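Local coordinates for glycosyl hydrolases family 2, sugar binding domain protein (PDB 6D1P) that probably hydrolyses the O-glycosidic bonds of glucuronides, as a beta-glucuronidase of glycoside hydrolase family 2 from a human gut bacterium, at residues K597-R602 and E608-F613; G520-V525 and H624-S629; Q614-S619 and R666-F671; A484-R489 and G546-S551. All coordinates share one frame; numbering follows the deposited sequence.

Interaction 1 of 4, residues K597-R602 and E608-F613; sequences KGVVQR and ESYYVF
V599 points its isopropyl group into the first turn of the helix that carries S609, Y610 and F613, and its two methyls do different work. CG1 makes the closest approach, 3.1 Å from S609 OG, a snug carbon-to-oxygen contact, while on the helix turn beyond it reaches 3.8 Å from F613 CE2. With V599 chi1 at -74°, CG1 stands opposite the carbonyl carbon and is wedged between that serine and the phenylalanine ring. CG2 turns instead to the edge of the Y610 ring and lies near its plane. The backbones come close here as well: the CA atoms of V599 and Y610 are 4.9 Å apart, and V599 O rests 3.5 Å from Y610 CB.

In the TIM barrel, 597-602 belongs to the long connection from the closing strand 572-574 to the outer helix 609-617, so the contact folds that connection back onto the helix it leads into. Helices 343-356 and 550-564 cover the same cluster, through M356 and F557.

V600 lies alongside the Y610 ring, both extending in one direction, with V600 CG1 3.7 Å from Y610 CD2. Y610 CG lies anti to its own backbone N (chi1 174°), which carries the ring along V600 and takes its hydroxyl on to a hydrogen bond with Q352 O. Past V600 the loop reaches R602, which forms a salt bridge with D333, a sodium ligand together with D580.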
# COMPACT_ATOMS: atom_id res chain seq x y z
N LYS A 597 -14.68 20.24 -11.79
CA LYS A 597 -15.91 20.91 -12.20
C LYS A 597 -16.61 21.64 -11.05
O LYS A 597 -17.77 22.05 -11.22
CB LYS A 597 -16.86 19.91 -12.84
CG LYS A 597 -16.41 19.43 -14.20
CD LYS A 597 -17.40 18.36 -14.72
CE LYS A 597 -16.98 17.84 -16.09
NZ LYS A 597 -15.77 16.97 -16.07
N GLY A 598 -15.97 21.78 -9.90
CA GLY A 598 -16.58 22.51 -8.81
C GLY A 598 -16.58 24.01 -9.06
O GLY A 598 -15.86 24.53 -9.90
N VAL A 599 -17.43 24.73 -8.32
CA VAL A 599 -17.24 26.18 -8.24
C VAL A 599 -16.47 26.57 -7.00
O VAL A 599 -16.24 27.77 -6.76
CB VAL A 599 -18.58 26.95 -8.33
CG1 VAL A 599 -19.09 26.93 -9.76
CG2 VAL A 599 -19.64 26.38 -7.39
N VAL A 600 -16.04 25.59 -6.20
CA VAL A 600 -15.14 25.81 -5.08
C VAL A 600 -14.14 24.66 -5.07
O VAL A 600 -14.43 23.55 -5.55
CB VAL A 600 -15.86 25.88 -3.70
CG1 VAL A 600 -17.04 26.86 -3.71
CG2 VAL A 600 -16.31 24.51 -3.26
N GLN A 601 -12.96 24.94 -4.52
CA GLN A 601 -11.87 23.97 -4.47
C GLN A 601 -12.22 22.84 -3.51
O GLN A 601 -13.18 22.92 -2.74
CB GLN A 601 -10.57 24.64 -4.03
CG GLN A 601 -9.97 25.54 -5.07
CD GLN A 601 -8.62 26.05 -4.66
OE1 GLN A 601 -7.75 25.28 -4.20
NE2 GLN A 601 -8.41 27.36 -4.80
N ARG A 602 -11.39 21.81 -3.52
CA ARG A 602 -11.69 20.62 -2.72
C ARG A 602 -11.66 20.90 -1.22
O ARG A 602 -12.28 20.14 -0.46
CB ARG A 602 -10.71 19.50 -3.08
CG ARG A 602 -11.10 18.14 -2.55
CD ARG A 602 -10.33 17.05 -3.26
NE ARG A 602 -10.74 15.75 -2.76
CZ ARG A 602 -9.97 14.96 -2.02
NH1 ARG A 602 -8.72 15.30 -1.70
NH2 ARG A 602 -10.46 13.80 -1.61
N GLU A 608 -14.01 31.78 -8.55
CA GLU A 608 -14.79 32.96 -8.90
C GLU A 608 -16.09 32.61 -9.62
O GLU A 608 -16.99 33.46 -9.69
CB GLU A 608 -13.93 33.91 -9.73
CG GLU A 608 -12.58 34.19 -9.03
CD GLU A 608 -12.02 35.58 -9.27
OE1 GLU A 608 -12.80 36.59 -9.19
OE2 GLU A 608 -10.81 35.67 -9.55
N SER A 609 -16.24 31.38 -10.08
CA SER A 609 -17.52 30.94 -10.62
C SER A 609 -18.57 30.79 -9.54
O SER A 609 -19.76 30.83 -9.85
CB SER A 609 -17.35 29.62 -11.34
OG SER A 609 -16.64 28.72 -10.51
N TYR A 610 -18.17 30.59 -8.27
CA TYR A 610 -19.15 30.52 -7.19
C TYR A 610 -20.01 31.80 -7.14
O TYR A 610 -21.19 31.73 -6.77
CB TYR A 610 -18.44 30.28 -5.85
CG TYR A 610 -19.33 30.33 -4.61
CD1 TYR A 610 -19.57 31.54 -3.94
CD2 TYR A 610 -19.92 29.17 -4.10
CE1 TYR A 610 -20.38 31.59 -2.79
CE2 TYR A 610 -20.74 29.21 -2.96
CZ TYR A 610 -20.97 30.43 -2.31
OH TYR A 610 -21.77 30.47 -1.18
N TYR A 611 -19.43 32.95 -7.51
CA TYR A 611 -20.12 34.23 -7.45
C TYR A 611 -21.00 34.46 -8.67
O TYR A 611 -21.99 35.19 -8.59
CB TYR A 611 -19.10 35.37 -7.30
CG TYR A 611 -18.23 35.12 -6.09
CD1 TYR A 611 -18.73 35.35 -4.81
CD2 TYR A 611 -16.94 34.60 -6.21
CE1 TYR A 611 -17.99 35.09 -3.70
CE2 TYR A 611 -16.17 34.33 -5.06
CZ TYR A 611 -16.72 34.58 -3.82
OH TYR A 611 -16.04 34.35 -2.66
N VAL A 612 -20.64 33.85 -9.81
CA VAL A 612 -21.55 33.89 -10.95
C VAL A 612 -22.89 33.29 -10.56
O VAL A 612 -23.94 33.91 -10.75
CB VAL A 612 -20.93 33.17 -12.15
CG1 VAL A 612 -21.92 33.12 -13.28
CG2 VAL A 612 -19.65 33.87 -12.57
N PHE A 613 -22.86 32.09 -9.95
CA PHE A 613 -24.11 31.48 -9.48
C PHE A 613 -24.76 32.34 -8.41
O PHE A 613 -25.99 32.52 -8.41
CB PHE A 613 -23.87 30.07 -8.93
CG PHE A 613 -23.77 29.01 -10.01
CD1 PHE A 613 -24.91 28.49 -10.60
CD2 PHE A 613 -22.54 28.55 -10.45
CE1 PHE A 613 -24.84 27.56 -11.60
CE2 PHE A 613 -22.45 27.58 -11.45
CZ PHE A 613 -23.60 27.09 -12.03

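Interaction 2 of 4, residues G520-V525 and H624-S629; sequences GRHMEV and HIYGHS
G520 and S629 bring two irregular backbones to 5.5 Å between their CA atoms, and the chains then diverge to 8.6 Å between the CA atoms of H522 and G627. This is an interdomain seam: 520-525 belongs to the long loop after strand 510-511 of the TIM barrel, and 624-629 leaves strand 623-625, the edge of a three-stranded antiparallel sheet with 641-647 and 677-680.

The gap is spanned by the H522 imidazole, which uses both nitrogens. With chi1 at -49°, CG is set opposite the carbonyl carbon and the ring reaches across between Y626 and S629. ND1 shares a hydrogen bond of 2.8 Å with Y626 OH, which meets the ring at its edge, near its plane; the same hydroxyl also bonds S551 OG on helix 550-564, so two hydrogen bonds hold it. The H522 and Y626 side chains pass one another in antiparallel sense, their ring planes inclined at 57°. An alanine here would remove the imidazole bridge, and is likely to cost Y626 OH one of its partners and leave the S629 loop less firmly tied to the barrel.

E608 holds the turn as well, accepting from G627 N and S629 N. On the far edge of the imidazole, NE2 donates weakly to S629 O and also to S629 OG, 3.0 Å from NE2 and 5° out of the ring plane.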
# COMPACT_ATOMS: atom_id res chain seq x y z
N GLY A 520 -7.65 29.50 -10.35
CA GLY A 520 -6.57 30.46 -10.52
C GLY A 520 -5.99 30.57 -11.91
O GLY A 520 -5.06 31.35 -12.11
N ARG A 521 -6.49 29.81 -12.88
CA ARG A 521 -6.11 29.99 -14.28
C ARG A 521 -7.15 30.88 -14.97
O ARG A 521 -8.35 30.67 -14.80
CB ARG A 521 -5.98 28.64 -14.99
CG ARG A 521 -5.77 28.75 -16.48
CD ARG A 521 -5.76 27.36 -17.10
NE ARG A 521 -4.51 26.66 -16.81
CZ ARG A 521 -4.34 25.35 -16.95
NH1 ARG A 521 -5.35 24.58 -17.37
NH2 ARG A 521 -3.17 24.78 -16.65
N HIS A 522 -6.69 31.88 -15.74
CA HIS A 522 -7.57 32.80 -16.46
C HIS A 522 -7.04 33.00 -17.87
O HIS A 522 -6.00 32.46 -18.26
CB HIS A 522 -7.71 34.14 -15.72
CG HIS A 522 -8.01 33.98 -14.27
ND1 HIS A 522 -9.30 33.85 -13.79
CD2 HIS A 522 -7.19 33.86 -13.19
CE1 HIS A 522 -9.26 33.69 -12.47
NE2 HIS A 522 -7.99 33.70 -12.09
N MET A 523 -7.77 33.81 -18.65
CA MET A 523 -7.42 34.02 -20.05
C MET A 523 -8.10 35.29 -20.56
O MET A 523 -9.31 35.47 -20.37
CB MET A 523 -7.84 32.80 -20.89
CG MET A 523 -7.69 32.98 -22.38
SD MET A 523 -6.05 33.49 -22.89
CE MET A 523 -5.01 32.24 -22.13
N GLU A 524 -7.31 36.18 -21.18
CA GLU A 524 -7.86 37.41 -21.75
C GLU A 524 -8.76 37.08 -22.94
O GLU A 524 -8.45 36.20 -23.75
CB GLU A 524 -6.75 38.35 -22.21
CG GLU A 524 -5.90 38.96 -21.10
CD GLU A 524 -6.62 40.04 -20.30
OE1 GLU A 524 -7.74 40.46 -20.69
OE2 GLU A 524 -6.07 40.45 -19.26
N VAL A 525 -9.89 37.81 -23.04
CA VAL A 525 -10.77 37.68 -24.19
C VAL A 525 -10.08 38.24 -25.42
O VAL A 525 -9.29 39.20 -25.34
CB VAL A 525 -12.12 38.37 -23.94
CG1 VAL A 525 -11.93 39.86 -23.70
CG2 VAL A 525 -13.06 38.14 -25.11
N HIS A 624 -19.18 41.12 -6.69
CA HIS A 624 -17.89 40.44 -6.85
C HIS A 624 -17.29 40.85 -8.18
O HIS A 624 -17.81 40.47 -9.24
CB HIS A 624 -18.02 38.91 -6.78
CG HIS A 624 -16.70 38.18 -6.95
ND1 HIS A 624 -15.95 37.75 -5.87
CD2 HIS A 624 -16.02 37.83 -8.06
CE1 HIS A 624 -14.86 37.15 -6.32
NE2 HIS A 624 -14.87 37.18 -7.64
N ILE A 625 -16.20 41.60 -8.13
CA ILE A 625 -15.43 41.87 -9.33
C ILE A 625 -14.70 40.60 -9.73
O ILE A 625 -14.01 39.99 -8.91
CB ILE A 625 -14.43 43.01 -9.07
CG1 ILE A 625 -15.17 44.26 -8.56
CG2 ILE A 625 -13.62 43.27 -10.33
CD1 ILE A 625 -14.25 45.27 -7.89
N TYR A 626 -14.86 40.20 -10.98
CA TYR A 626 -14.15 39.02 -11.44
C TYR A 626 -12.67 39.34 -11.59
O TYR A 626 -12.29 40.24 -12.35
CB TYR A 626 -14.75 38.52 -12.76
CG TYR A 626 -13.88 37.49 -13.44
CD1 TYR A 626 -13.34 36.42 -12.73
CD2 TYR A 626 -13.57 37.61 -14.79
CE1 TYR A 626 -12.52 35.49 -13.35
CE2 TYR A 626 -12.76 36.68 -15.42
CZ TYR A 626 -12.24 35.62 -14.69
OH TYR A 626 -11.43 34.71 -15.33
N GLY A 627 -11.83 38.61 -10.85
CA GLY A 627 -10.40 38.75 -10.98
C GLY A 627 -9.65 38.81 -9.66
O GLY A 627 -8.46 39.13 -9.65
N HIS A 628 -10.30 38.49 -8.54
CA HIS A 628 -9.60 38.42 -7.26
C HIS A 628 -8.41 37.47 -7.33
O HIS A 628 -7.37 37.71 -6.70
CB HIS A 628 -10.55 37.96 -6.16
CG HIS A 628 -11.48 39.01 -5.67
ND1 HIS A 628 -11.34 39.60 -4.43
CD2 HIS A 628 -12.59 39.56 -6.22
CE1 HIS A 628 -12.31 40.48 -4.25
NE2 HIS A 628 -13.08 40.48 -5.32
N SER A 629 -8.54 36.36 -8.07
CA SER A 629 -7.47 35.39 -8.22
C SER A 629 -6.73 35.55 -9.54
O SER A 629 -6.06 34.61 -9.99
CB SER A 629 -8.02 33.96 -8.07
OG SER A 629 -8.79 33.55 -9.19

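Interaction 3 of 4, residues Q614-S619 and R666-F671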
# COMPACT_ATOMS: atom_id res chain seq x y z
N GLN A 614 -23.97 32.86 -7.47
CA GLN A 614 -24.55 33.59 -6.36
C GLN A 614 -25.25 34.85 -6.86
O GLN A 614 -26.37 35.16 -6.42
CB GLN A 614 -23.48 33.95 -5.33
CG GLN A 614 -24.02 34.48 -4.00
CD GLN A 614 -22.90 34.68 -2.97
OE1 GLN A 614 -21.91 35.37 -3.23
NE2 GLN A 614 -23.06 34.06 -1.79
N SER A 615 -24.64 35.53 -7.83
CA SER A 615 -25.22 36.76 -8.35
C SER A 615 -26.56 36.51 -9.03
O SER A 615 -27.38 37.43 -9.11
CB SER A 615 -24.25 37.42 -9.32
OG SER A 615 -24.12 36.66 -10.49
N TYR A 616 -26.80 35.29 -9.52
CA TYR A 616 -28.05 34.95 -10.19
C TYR A 616 -29.08 34.35 -9.25
O TYR A 616 -30.28 34.50 -9.47
CB TYR A 616 -27.80 33.95 -11.32
CG TYR A 616 -27.48 34.53 -12.68
CD1 TYR A 616 -28.50 34.84 -13.58
CD2 TYR A 616 -26.17 34.71 -13.09
CE1 TYR A 616 -28.21 35.34 -14.84
CE2 TYR A 616 -25.87 35.22 -14.36
CZ TYR A 616 -26.91 35.53 -15.23
OH TYR A 616 -26.65 36.02 -16.50
N TRP A 617 -28.64 33.68 -8.19
CA TRP A 617 -29.54 32.85 -7.40
C TRP A 617 -29.80 33.37 -6.01
O TRP A 617 -30.87 33.10 -5.45
CB TRP A 617 -28.98 31.42 -7.28
CG TRP A 617 -29.09 30.61 -8.53
CD1 TRP A 617 -29.64 30.99 -9.73
CD2 TRP A 617 -28.67 29.25 -8.70
NE1 TRP A 617 -29.58 29.96 -10.64
CE2 TRP A 617 -28.99 28.87 -10.03
CE3 TRP A 617 -28.05 28.31 -7.87
CZ2 TRP A 617 -28.70 27.61 -10.54
CZ3 TRP A 617 -27.76 27.03 -8.38
CH2 TRP A 617 -28.09 26.70 -9.71
N SER A 618 -28.83 34.06 -5.42
CA SER A 618 -28.96 34.50 -4.04
C SER A 618 -29.86 35.73 -3.96
O SER A 618 -29.79 36.62 -4.81
CB SER A 618 -27.59 34.83 -3.46
OG SER A 618 -27.72 35.14 -2.09
N SER A 619 -30.70 35.76 -2.92
CA SER A 619 -31.47 36.96 -2.61
C SER A 619 -30.67 37.96 -1.77
O SER A 619 -31.10 39.11 -1.63
CB SER A 619 -32.77 36.59 -1.89
OG SER A 619 -32.58 35.53 -0.96
N ARG A 666 -28.27 46.38 -13.84
CA ARG A 666 -28.15 44.94 -14.00
C ARG A 666 -29.26 44.42 -14.91
O ARG A 666 -30.45 44.72 -14.71
CB ARG A 666 -28.20 44.23 -12.64
CG ARG A 666 -27.78 42.76 -12.72
CD ARG A 666 -28.16 41.94 -11.48
NE ARG A 666 -27.79 40.54 -11.65
CZ ARG A 666 -28.54 39.63 -12.28
NH1 ARG A 666 -29.72 39.96 -12.80
NH2 ARG A 666 -28.11 38.38 -12.40
N ASN A 667 -28.87 43.62 -15.91
CA ASN A 667 -29.81 43.03 -16.85
C ASN A 667 -29.28 41.65 -17.23
O ASN A 667 -28.37 41.54 -18.06
CB ASN A 667 -29.97 43.94 -18.07
CG ASN A 667 -30.85 43.33 -19.13
OD1 ASN A 667 -31.53 42.32 -18.90
ND2 ASN A 667 -30.84 43.93 -20.32
N SER A 668 -29.91 40.60 -16.67
CA SER A 668 -29.50 39.21 -16.90
C SER A 668 -29.27 38.92 -18.38
O SER A 668 -28.30 38.24 -18.73
CB SER A 668 -30.55 38.25 -16.34
OG SER A 668 -30.52 38.17 -14.92
N GLN A 669 -30.17 39.40 -19.25
CA GLN A 669 -30.12 39.09 -20.68
C GLN A 669 -28.99 39.80 -21.42
O GLN A 669 -28.73 39.45 -22.58
CB GLN A 669 -31.45 39.44 -21.35
CG GLN A 669 -32.61 38.60 -20.87
CD GLN A 669 -32.26 37.11 -20.86
OE1 GLN A 669 -31.79 36.56 -21.87
NE2 GLN A 669 -32.47 36.45 -19.72
N ASP A 670 -28.32 40.77 -20.80
CA ASP A 670 -27.26 41.54 -21.46
C ASP A 670 -25.92 40.84 -21.19
O ASP A 670 -25.10 41.27 -20.37
CB ASP A 670 -27.29 42.98 -20.95
CG ASP A 670 -26.56 43.95 -21.87
OD1 ASP A 670 -25.70 43.51 -22.67
OD2 ASP A 670 -26.86 45.17 -21.82
N PHE A 671 -25.70 39.74 -21.91
CA PHE A 671 -24.57 38.84 -21.67
C PHE A 671 -23.28 39.45 -22.21
O PHE A 671 -23.26 39.97 -23.32
CB PHE A 671 -24.83 37.49 -22.33
CG PHE A 671 -23.65 36.57 -22.32
CD1 PHE A 671 -23.44 35.70 -21.25
CD2 PHE A 671 -22.78 36.53 -23.40
CE1 PHE A 671 -22.35 34.81 -21.25
CE2 PHE A 671 -21.69 35.65 -23.41
CZ PHE A 671 -21.48 34.79 -22.33
O HOH W 1 -25.27 38.30 -12.63
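Y616 and S668 mark the closest approach of the two backbones, still 8.1 Å between CA atoms, so long side chains have to make the contact. On one side helix 609-617 is ending: Q614 O accepts from both W617 N and S618 N, and S618 is the first residue to leave helical angles. On the other, N667 to D670 form a type I beta turn. N667 OD1 adds an Asx turn by accepting from Q669 N, which sits above the carbonyl plane.

R666 crosses the gap. Its chain is extended from CG to NE, and the guanidinium stands almost upright on the Y616 ring, the two planes 84° apart. NH2 does the touching, 3.7 Å above the ring plane and over its centre. Because R666 CZ lies 5.1 Å from the ring centroid, the cation-pi attraction is weak at most, and other bonds fix the group. NE donates to S647 O, NH1 reaches S668 OG at 2.9 Å, and NH2 gives a hydrogen to a water that in turn donates to S615 OG, 2.9 Å from the water oxygen. That serine oxygen also bonds V612 O one turn back along the helix. S668 OG lies 3.7 Å from Y616 CE1 and has E565 as a further partner.

The contact thus fastens the end of the barrel's helix 609-617 to the loop between strands 659-665 and 677-680 of the following beta domain, while helix 550-564 runs alongside, its D558 bonding Y616 OH and its L561 and K562 packing on the tyrosine.

Interaction 4 of 4, residues A484-R489 and G546-S551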
# COMPACT_ATOMS: atom_id res chain seq x y z
N ALA A 484 -23.64 21.38 -23.02
CA ALA A 484 -23.40 22.43 -24.00
C ALA A 484 -22.12 23.17 -23.68
O ALA A 484 -21.93 23.65 -22.57
CB ALA A 484 -24.58 23.41 -24.00
N GLY A 485 -21.25 23.28 -24.67
CA GLY A 485 -19.99 23.95 -24.46
C GLY A 485 -18.92 23.15 -23.74
O GLY A 485 -17.77 23.60 -23.68
N TRP A 486 -19.25 21.97 -23.19
CA TRP A 486 -18.25 21.18 -22.48
C TRP A 486 -17.96 19.88 -23.21
O TRP A 486 -16.91 19.75 -23.82
CB TRP A 486 -18.64 20.91 -21.02
CG TRP A 486 -17.41 20.39 -20.34
CD1 TRP A 486 -17.16 19.09 -19.92
CD2 TRP A 486 -16.21 21.12 -20.10
NE1 TRP A 486 -15.88 19.01 -19.39
CE2 TRP A 486 -15.28 20.24 -19.49
CE3 TRP A 486 -15.83 22.45 -20.32
CZ2 TRP A 486 -14.01 20.65 -19.10
CZ3 TRP A 486 -14.56 22.85 -19.93
CH2 TRP A 486 -13.66 21.95 -19.33
N TYR A 487 -18.85 18.89 -23.16
CA TYR A 487 -18.61 17.68 -23.93
C TYR A 487 -19.22 17.73 -25.32
O TYR A 487 -18.84 16.91 -26.17
CB TYR A 487 -19.15 16.46 -23.19
CG TYR A 487 -18.47 16.16 -21.87
CD1 TYR A 487 -17.09 15.91 -21.82
CD2 TYR A 487 -19.20 16.11 -20.69
CE1 TYR A 487 -16.47 15.62 -20.62
CE2 TYR A 487 -18.58 15.83 -19.48
CZ TYR A 487 -17.21 15.57 -19.46
OH TYR A 487 -16.59 15.29 -18.27
N GLY A 488 -20.14 18.66 -25.58
CA GLY A 488 -20.70 18.80 -26.91
C GLY A 488 -21.09 20.21 -27.30
O GLY A 488 -21.67 20.93 -26.50
N ARG A 489 -20.76 20.59 -28.54
CA ARG A 489 -21.18 21.84 -29.15
C ARG A 489 -20.78 23.06 -28.31
O ARG A 489 -19.91 22.96 -27.44
CB ARG A 489 -22.69 21.81 -29.41
CG ARG A 489 -23.16 20.48 -30.01
CD ARG A 489 -24.59 20.54 -30.53
NE ARG A 489 -24.72 21.59 -31.52
CZ ARG A 489 -25.87 22.19 -31.82
NH1 ARG A 489 -26.99 21.83 -31.20
NH2 ARG A 489 -25.89 23.17 -32.73
N GLY A 546 -10.84 23.39 -24.95
CA GLY A 546 -10.62 24.58 -24.14
C GLY A 546 -9.31 24.52 -23.36
O GLY A 546 -8.58 23.54 -23.39
N ASP A 547 -9.03 25.61 -22.63
CA ASP A 547 -7.85 25.68 -21.78
C ASP A 547 -8.16 25.45 -20.30
O ASP A 547 -7.27 25.60 -19.46
CB ASP A 547 -7.15 27.03 -21.96
CG ASP A 547 -8.00 28.21 -21.48
OD1 ASP A 547 -9.15 28.00 -21.02
OD2 ASP A 547 -7.49 29.36 -21.55
N TRP A 548 -9.40 25.09 -19.96
CA TRP A 548 -9.81 24.81 -18.58
C TRP A 548 -9.64 26.02 -17.65
O TRP A 548 -9.57 25.86 -16.42
CB TRP A 548 -9.08 23.57 -18.03
CG TRP A 548 -9.54 22.24 -18.69
CD1 TRP A 548 -9.89 22.04 -20.00
CD2 TRP A 548 -9.75 20.98 -18.03
NE1 TRP A 548 -10.28 20.74 -20.20
CE2 TRP A 548 -10.21 20.07 -19.01
CE3 TRP A 548 -9.57 20.53 -16.72
CZ2 TRP A 548 -10.49 18.73 -18.71
CZ3 TRP A 548 -9.86 19.22 -16.42
CH2 TRP A 548 -10.31 18.33 -17.42
N SER A 549 -9.63 27.23 -18.20
CA SER A 549 -9.54 28.44 -17.40
C SER A 549 -10.87 28.74 -16.69
O SER A 549 -11.94 28.27 -17.07
CB SER A 549 -9.19 29.63 -18.28
OG SER A 549 -10.33 29.93 -19.09
N GLU A 550 -10.77 29.52 -15.62
CA GLU A 550 -11.98 30.06 -15.00
C GLU A 550 -12.68 31.02 -15.94
O GLU A 550 -13.91 31.13 -15.90
CB GLU A 550 -11.65 30.75 -13.68
CG GLU A 550 -11.13 29.77 -12.61
CD GLU A 550 -11.22 30.32 -11.18
OE1 GLU A 550 -12.35 30.62 -10.70
OE2 GLU A 550 -10.15 30.46 -10.55
N SER A 551 -11.92 31.70 -16.80
CA SER A 551 -12.50 32.67 -17.72
C SER A 551 -13.54 32.02 -18.62
O SER A 551 -14.62 32.58 -18.85
CB SER A 551 -11.40 33.31 -18.56
OG SER A 551 -10.47 33.96 -17.72
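W486 drives one corner of its six-membered ring onto a face of the W548 indole, the tight part of the contact. CZ2 lies 3.7 Å above the W548 plane, offset toward the rim, while CH2 settles over the pyrrole part, 3.7 Å from W548 NE1. The two side chains run nearly perpendicular, yet their ring planes meet at 54°. Setting CG anti to the backbone N (chi1 -167°) lets W486 reach this far, since the CA atoms of W486 and G546 remain 8.5 Å apart. W548 NE1 spends its hydrogen on D543 O, which pins the indole's rotation. A serine in place of W548 would probably uncover that corner of W486 and leave D543 O without its indole donor.

Away from the tryptophans the segments part. Y487, its ring face lying on W486 CD1, and R489 belong to the exposed side. At the other end D547 OD1 accepts from S549 N, an Asx turn, and from the OG of S549, the N-cap of helix 550-564.

Loops following successive strands, here 477-479 and 510-511, meet in this way at the C-terminal rim of a TIM barrel, the end where family 2 glycosidases have their active site.

Along the chain, interaction 4 closes before interaction 1, which is nested inside the loop closed by interaction 2; interaction 2 opens between the segments of interaction 4 and also alternates with interaction 3. Interaction 3 follows interaction 1 on helix 609-617, their centres 16 Å apart. Interactions 1 and 4 lie wholly in the TIM barrel range, whereas 2 and 3 tie the barrel to the beta sheets that come after it, their centres about 18 Å apart. From the first turn of helix 550-564, E550 meets E608 N and G520 N, and S551 meets Y626; K597 reaches Y487. Interactions 1, 2 and 4 are in direct contact, while interaction 3 joins them through helix 609-617.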